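Prokaryotic transcription elongation factor GreA/GreB (Nitrosomonas europaea, PDB 2PN0) probably binds RNA polymerase as an Rnk-type relative of the transcription elongation factors GreA and GreB. Local coordinates at residues E109-K114 with V119-I124; V79-V84 with K90-A95. All blocks are in the same frame, centred on the assembly; numbering follows the deposited sequence.

Contact 1: residues E109-K114 with V119-I124; sequences EIEWPK and VLRVRI
The hairpin of strands 109-113 and 119-128, on one side of a three-stranded antiparallel sheet in the GreA/GreB-like C-terminal part, which is related to FKBP, pairs E109 with R123, I110 with V122, E111 with R121 and W112 with L120. I110 and V122 exchange two backbone bonds, V122 N to I110 O at 2.9 Å; W112 and L120 exchange two more. E109, E111, R121 and R123 share one face, where long charged chains can reach one another. R123 grips E109 side-on, NE (2.9 Å) and NH2 both donating to E109 OE2, with carboxylate and guanidinium nearly coplanar. The extended chain of R121, its CG anti to the backbone N (chi1 -174°), lets the guanidinium lie between two acids: NH2 gives a long bond to E109 OE1 (3.3 Å), NH1 a bond to E111 OE1 (3.0 Å) from above the carboxylate plane. Both carboxylates stand almost perpendicular to the R121 guanidinium. On the other face, apolar groups suit the burial of W112, L120 and V122: L120 CD2 lies 3.8 Å from W112 CE2, and V122 CG2 sits 3.8 Å from W112 CZ3. L120 and V122 also pack against strand 62-67, and W112 on P96 of the second subunit. Acids and bases alternating along the network probably balance one another's charge.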
loop_
_atom_site.group_PDB
_atom_site.type_symbol
_atom_site.label_atom_id
_atom_site.label_comp_id
_atom_site.label_asym_id
_atom_site.label_seq_id
_atom_site.Cartn_x
_atom_site.Cartn_y
_atom_site.Cartn_z
ATOM N N GLU A 109 15.904 3.195 -1.789
ATOM C CA GLU A 109 15.299 1.863 -1.951
ATOM C C GLU A 109 14.239 1.595 -0.875
ATOM O O GLU A 109 14.394 1.983 0.295
ATOM C CB GLU A 109 16.411 0.785 -1.960
ATOM C CG GLU A 109 17.260 0.896 -3.254
ATOM C CD GLU A 109 18.505 -0.014 -3.312
ATOM O OE1 GLU A 109 18.900 -0.626 -2.296
ATOM O OE2 GLU A 109 19.050 -0.114 -4.437
ATOM N N ILE A 110 13.145 0.948 -1.269
ATOM C CA ILE A 110 12.151 0.545 -0.272
ATOM C C ILE A 110 11.691 -0.817 -0.699
ATOM O O ILE A 110 12.028 -1.281 -1.800
ATOM C CB ILE A 110 10.937 1.526 -0.155
ATOM C CG1 ILE A 110 10.296 1.787 -1.509
ATOM C CG2 ILE A 110 11.361 2.830 0.562
ATOM C CD1 ILE A 110 8.981 2.693 -1.333
ATOM N N GLU A 111 10.924 -1.460 0.158
ATOM C CA GLU A 111 10.445 -2.787 -0.163
ATOM C C GLU A 111 9.050 -3.006 0.435
ATOM O O GLU A 111 8.661 -2.359 1.433
ATOM C CB GLU A 111 11.458 -3.862 0.309
ATOM C CG GLU A 111 11.585 -3.964 1.795
ATOM C CD GLU A 111 12.733 -4.877 2.227
ATOM O OE1 GLU A 111 13.756 -5.041 1.488
ATOM O OE2 GLU A 111 12.587 -5.391 3.330
ATOM N N TRP A 112 8.298 -3.908 -0.172
ATOM C CA TRP A 112 6.993 -4.227 0.370
ATOM C C TRP A 112 6.674 -5.666 0.041
ATOM O O TRP A 112 7.423 -6.318 -0.722
ATOM C CB TRP A 112 5.928 -3.228 -0.072
ATOM C CG TRP A 112 5.638 -3.137 -1.552
ATOM C CD1 TRP A 112 4.864 -4.016 -2.309
ATOM C CD2 TRP A 112 6.083 -2.112 -2.455
ATOM N NE1 TRP A 112 4.818 -3.566 -3.631
ATOM C CE2 TRP A 112 5.533 -2.403 -3.732
ATOM C CE3 TRP A 112 6.866 -0.952 -2.302
ATOM C CZ2 TRP A 112 5.762 -1.577 -4.881
ATOM C CZ3 TRP A 112 7.084 -0.102 -3.465
ATOM C CH2 TRP A 112 6.517 -0.426 -4.706
ATOM N N PRO A 113 5.600 -6.194 0.641
ATOM C CA PRO A 113 5.393 -7.634 0.464
ATOM C C PRO A 113 5.146 -8.153 -0.980
ATOM O O PRO A 113 4.463 -7.490 -1.781
ATOM C CB PRO A 113 4.154 -7.918 1.326
ATOM C CG PRO A 113 4.169 -6.823 2.342
ATOM C CD PRO A 113 4.592 -5.600 1.545
ATOM N N LYS A 114 5.727 -9.320 -1.284
ATOM C CA LYS A 114 5.392 -10.060 -2.497
ATOM C C LYS A 114 4.186 -10.980 -2.202
ATOM O O LYS A 114 4.187 -11.690 -1.214
ATOM C CB LYS A 114 6.584 -10.933 -2.960
ATOM C CG LYS A 114 7.647 -10.119 -3.655
ATOM C CD LYS A 114 8.827 -10.962 -4.164
ATOM C CE LYS A 114 8.497 -12.358 -4.518
ATOM N NZ LYS A 114 9.837 -12.928 -4.924
ATOM N N VAL A 119 9.813 -10.419 -0.379
ATOM C CA VAL A 119 9.710 -8.983 -0.493
ATOM C C VAL A 119 10.034 -8.549 -1.899
ATOM O O VAL A 119 10.884 -9.172 -2.587
ATOM C CB VAL A 119 10.602 -8.205 0.493
ATOM C CG1 VAL A 119 10.154 -8.462 1.924
ATOM C CG2 VAL A 119 12.053 -8.597 0.319
ATOM N N LEU A 120 9.327 -7.519 -2.330
ATOM C CA LEU A 120 9.643 -6.834 -3.561
ATOM C C LEU A 120 10.507 -5.665 -3.140
ATOM O O LEU A 120 10.038 -4.742 -2.459
ATOM C CB LEU A 120 8.372 -6.314 -4.220
ATOM C CG LEU A 120 8.649 -5.516 -5.493
ATOM C CD1 LEU A 120 9.275 -6.450 -6.564
ATOM C CD2 LEU A 120 7.383 -4.914 -5.983
ATOM N N ARG A 121 11.773 -5.687 -3.538
ATOM C CA ARG A 121 12.662 -4.569 -3.226
ATOM C C ARG A 121 12.939 -3.715 -4.498
ATOM O O ARG A 121 13.368 -4.250 -5.537
ATOM C CB ARG A 121 13.997 -5.059 -2.642
ATOM C CG ARG A 121 14.897 -3.883 -2.173
ATOM C CD ARG A 121 16.071 -4.420 -1.338
ATOM N NE ARG A 121 16.936 -3.353 -0.841
ATOM C CZ ARG A 121 16.666 -2.560 0.202
ATOM N NH1 ARG A 121 15.529 -2.684 0.894
ATOM N NH2 ARG A 121 17.535 -1.592 0.524
ATOM N N VAL A 122 12.692 -2.418 -4.406
ATOM C CA VAL A 122 12.721 -1.549 -5.590
ATOM C C VAL A 122 13.596 -0.337 -5.318
ATOM O O VAL A 122 13.762 0.067 -4.162
ATOM C CB VAL A 122 11.314 -1.075 -6.015
ATOM C CG1 VAL A 122 10.457 -2.283 -6.494
ATOM C CG2 VAL A 122 10.565 -0.308 -4.850
ATOM N N ARG A 123 14.153 0.234 -6.395
ATOM C CA ARG A 123 14.880 1.473 -6.255
ATOM C C ARG A 123 14.168 2.537 -7.051
ATOM O O ARG A 123 13.684 2.271 -8.143
ATOM C CB ARG A 123 16.305 1.302 -6.816
ATOM C CG ARG A 123 17.163 2.566 -6.748
ATOM C CD ARG A 123 18.473 2.341 -7.535
ATOM N NE ARG A 123 19.272 1.275 -6.927
ATOM C CZ ARG A 123 20.386 0.779 -7.470
ATOM N NH1 ARG A 123 20.804 1.243 -8.653
ATOM N NH2 ARG A 123 21.072 -0.187 -6.848
ATOM N N ILE A 124 14.146 3.753 -6.522
ATOM C CA ILE A 124 13.572 4.854 -7.260
ATOM C C ILE A 124 14.553 5.291 -8.326
ATOM O O ILE A 124 15.655 5.765 -8.015
ATOM C CB ILE A 124 13.243 6.057 -6.345
ATOM C CG1 ILE A 124 12.154 5.667 -5.305
ATOM C CG2 ILE A 124 12.833 7.285 -7.222
ATOM C CD1 ILE A 124 11.913 6.694 -4.226
#

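Contact 2: residues V79-V84 with K90-A95; sequences VYPKDV and KISILA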
loop_
_atom_site.group_PDB
_atom_site.type_symbol
_atom_site.label_atom_id
_atom_site.label_comp_id
_atom_site.label_asym_id
_atom_site.label_seq_id
_atom_site.Cartn_x
_atom_site.Cartn_y
_atom_site.Cartn_z
ATOM N N VAL A 79 -0.621 10.625 -4.861
ATOM C CA VAL A 79 -1.723 11.585 -5.013
ATOM C C VAL A 79 -2.525 11.774 -3.735
ATOM O O VAL A 79 -2.476 10.952 -2.804
ATOM C CB VAL A 79 -2.710 11.127 -6.128
ATOM C CG1 VAL A 79 -2.006 11.115 -7.494
ATOM C CG2 VAL A 79 -3.272 9.746 -5.760
ATOM N N TYR A 80 -3.305 12.873 -3.708
ATOM C CA TYR A 80 -4.345 13.027 -2.697
ATOM C C TYR A 80 -5.487 12.039 -2.956
ATOM O O TYR A 80 -5.599 11.551 -4.075
ATOM C CB TYR A 80 -4.869 14.462 -2.726
ATOM C CG TYR A 80 -3.849 15.452 -2.199
ATOM C CD1 TYR A 80 -3.638 15.603 -0.821
ATOM C CD2 TYR A 80 -3.090 16.226 -3.070
ATOM C CE1 TYR A 80 -2.687 16.521 -0.330
ATOM C CE2 TYR A 80 -2.141 17.126 -2.592
ATOM C CZ TYR A 80 -1.958 17.274 -1.223
ATOM O OH TYR A 80 -1.037 18.185 -0.737
ATOM N N PRO A 81 -6.276 11.704 -1.915
ATOM C CA PRO A 81 -7.381 10.741 -2.099
ATOM C C PRO A 81 -8.279 11.022 -3.319
ATOM O O PRO A 81 -8.639 10.072 -4.022
ATOM C CB PRO A 81 -8.140 10.820 -0.779
ATOM C CG PRO A 81 -7.052 11.075 0.219
ATOM C CD PRO A 81 -6.149 12.091 -0.495
ATOM N N LYS A 82 -8.581 12.301 -3.597
ATOM C CA LYS A 82 -9.441 12.670 -4.744
ATOM C C LYS A 82 -8.949 12.088 -6.084
ATOM O O LYS A 82 -9.751 11.888 -7.006
ATOM C CB LYS A 82 -9.588 14.191 -4.850
ATOM C CG LYS A 82 -8.304 14.938 -5.102
ATOM C CD LYS A 82 -8.515 16.453 -4.961
ATOM C CE LYS A 82 -7.211 17.174 -4.648
ATOM N NZ LYS A 82 -6.171 17.032 -5.696
ATOM N N ASP A 83 -7.649 11.787 -6.183
ATOM C CA ASP A 83 -7.064 11.459 -7.479
ATOM C C ASP A 83 -6.657 10.017 -7.717
ATOM O O ASP A 83 -6.092 9.693 -8.779
ATOM C CB ASP A 83 -5.911 12.403 -7.773
ATOM C CG ASP A 83 -6.377 13.816 -7.965
ATOM O OD1 ASP A 83 -7.392 14.007 -8.697
ATOM O OD2 ASP A 83 -5.742 14.736 -7.415
ATOM N N VAL A 84 -6.938 9.126 -6.782
ATOM C CA VAL A 84 -6.627 7.738 -7.092
ATOM C C VAL A 84 -7.638 7.279 -8.138
ATOM O O VAL A 84 -8.742 7.821 -8.226
ATOM C CB VAL A 84 -6.478 6.792 -5.847
ATOM C CG1 VAL A 84 -6.133 7.596 -4.570
ATOM C CG2 VAL A 84 -7.681 5.891 -5.653
ATOM N N LYS A 90 -1.821 4.968 -9.568
ATOM C CA LYS A 90 -1.834 6.023 -8.554
ATOM C C LYS A 90 -1.736 5.376 -7.197
ATOM O O LYS A 90 -2.157 4.226 -6.989
ATOM C CB LYS A 90 -3.131 6.835 -8.563
ATOM C CG LYS A 90 -3.634 7.149 -9.957
ATOM C CD LYS A 90 -2.912 8.332 -10.530
ATOM C CE LYS A 90 -3.925 9.145 -11.325
ATOM N NZ LYS A 90 -3.353 9.524 -12.630
ATOM N N ILE A 91 -1.238 6.147 -6.249
ATOM C CA ILE A 91 -1.206 5.659 -4.898
ATOM C C ILE A 91 -1.470 6.812 -3.948
ATOM O O ILE A 91 -0.778 7.841 -3.984
ATOM C CB ILE A 91 0.121 4.865 -4.579
ATOM C CG1 ILE A 91 -0.012 4.109 -3.244
ATOM C CG2 ILE A 91 1.366 5.754 -4.659
ATOM C CD1 ILE A 91 1.097 3.042 -3.094
ATOM N N SER A 92 -2.467 6.621 -3.083
ATOM C CA SER A 92 -2.811 7.665 -2.097
ATOM C C SER A 92 -1.706 7.877 -1.055
ATOM O O SER A 92 -1.102 6.908 -0.567
ATOM C CB SER A 92 -4.135 7.322 -1.377
ATOM O OG SER A 92 -4.474 8.260 -0.371
ATOM N N ILE A 93 -1.564 9.123 -0.623
ATOM C CA ILE A 93 -0.762 9.458 0.549
ATOM C C ILE A 93 -1.242 8.723 1.804
ATOM O O ILE A 93 -0.459 8.547 2.738
ATOM C CB ILE A 93 -0.741 11.009 0.763
ATOM C CG1 ILE A 93 0.243 11.428 1.858
ATOM C CG2 ILE A 93 -2.160 11.565 0.988
ATOM C CD1 ILE A 93 1.704 11.012 1.638
ATOM N N LEU A 94 -2.498 8.275 1.816
ATOM C CA LEU A 94 -3.068 7.527 3.002
ATOM C C LEU A 94 -2.779 6.028 2.967
ATOM O O LEU A 94 -2.981 5.345 3.968
ATOM C CB LEU A 94 -4.590 7.735 3.142
ATOM C CG LEU A 94 -5.036 9.202 3.129
ATOM C CD1 LEU A 94 -6.540 9.194 3.407
ATOM C CD2 LEU A 94 -4.305 9.992 4.184
ATOM N N ALA A 95 -2.323 5.521 1.826
ATOM C CA ALA A 95 -2.208 4.061 1.648
ATOM C C ALA A 95 -0.849 3.538 2.139
ATOM O O ALA A 95 0.166 4.265 2.045
ATOM C CB ALA A 95 -2.412 3.674 0.188
#
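P81 and L94 meet at the rim of the proline ring, where P81 CG touches L94 CD1 at 3.7 Å, the two side chains crossing at about a right angle. S92 OG approaches the same ring carbon, P81 CG, at 3.9 Å. Y80 starts away from 90-95, and its ring has R18 as a cation-pi partner, while its OH bonds to D15. In the backbone, V79 N bonds to I91 O (2.9 Å) and I93 N to V79 O (3.0 Å). Those two bonds flank S92 and make the parallel bridge of V79 with S92, where strand 77-79 runs beside 90-92. With its OG anti to the backbone N (chi1 177°), S92 accepts from L94 N (2.9 Å) in an ST turn, inside a type I turn running to A95. An alanine here would remove OG, and L94 N would probably be left without this acceptor, the turn being freer to shift. V84 CG1 rests on S92 CB at 3.8 Å, a contact that a small residue allows a branched neighbour to make, and V84 also packs on V84 of the second subunit. The aliphatic part of K90 passes by D83 O, its CE at 3.4 Å.

Past helix 13-25 and strand 62-67, the chain reaches contact 2, which closes the loop 85-89 between 79-84 and 90-95. It then runs through helix 98-101 to contact 1, which closes the turn 115-118 of the hairpin. The two follow in series, neither enclosing nor crossing the other, with centres about 19 Å apart and nearest atoms about 7 Å apart. Contact 2 ties the parallel pair 77-79 and 90-92 toward helix 13-25, through I93 on L19; contact 1 pairs 109-113 with the central strand 119-128, whose other neighbour is 62-67. Both belong to the GreA/GreB-like C-terminal part, and both touch the second subunit, I91 of contact 2 packing on its P96.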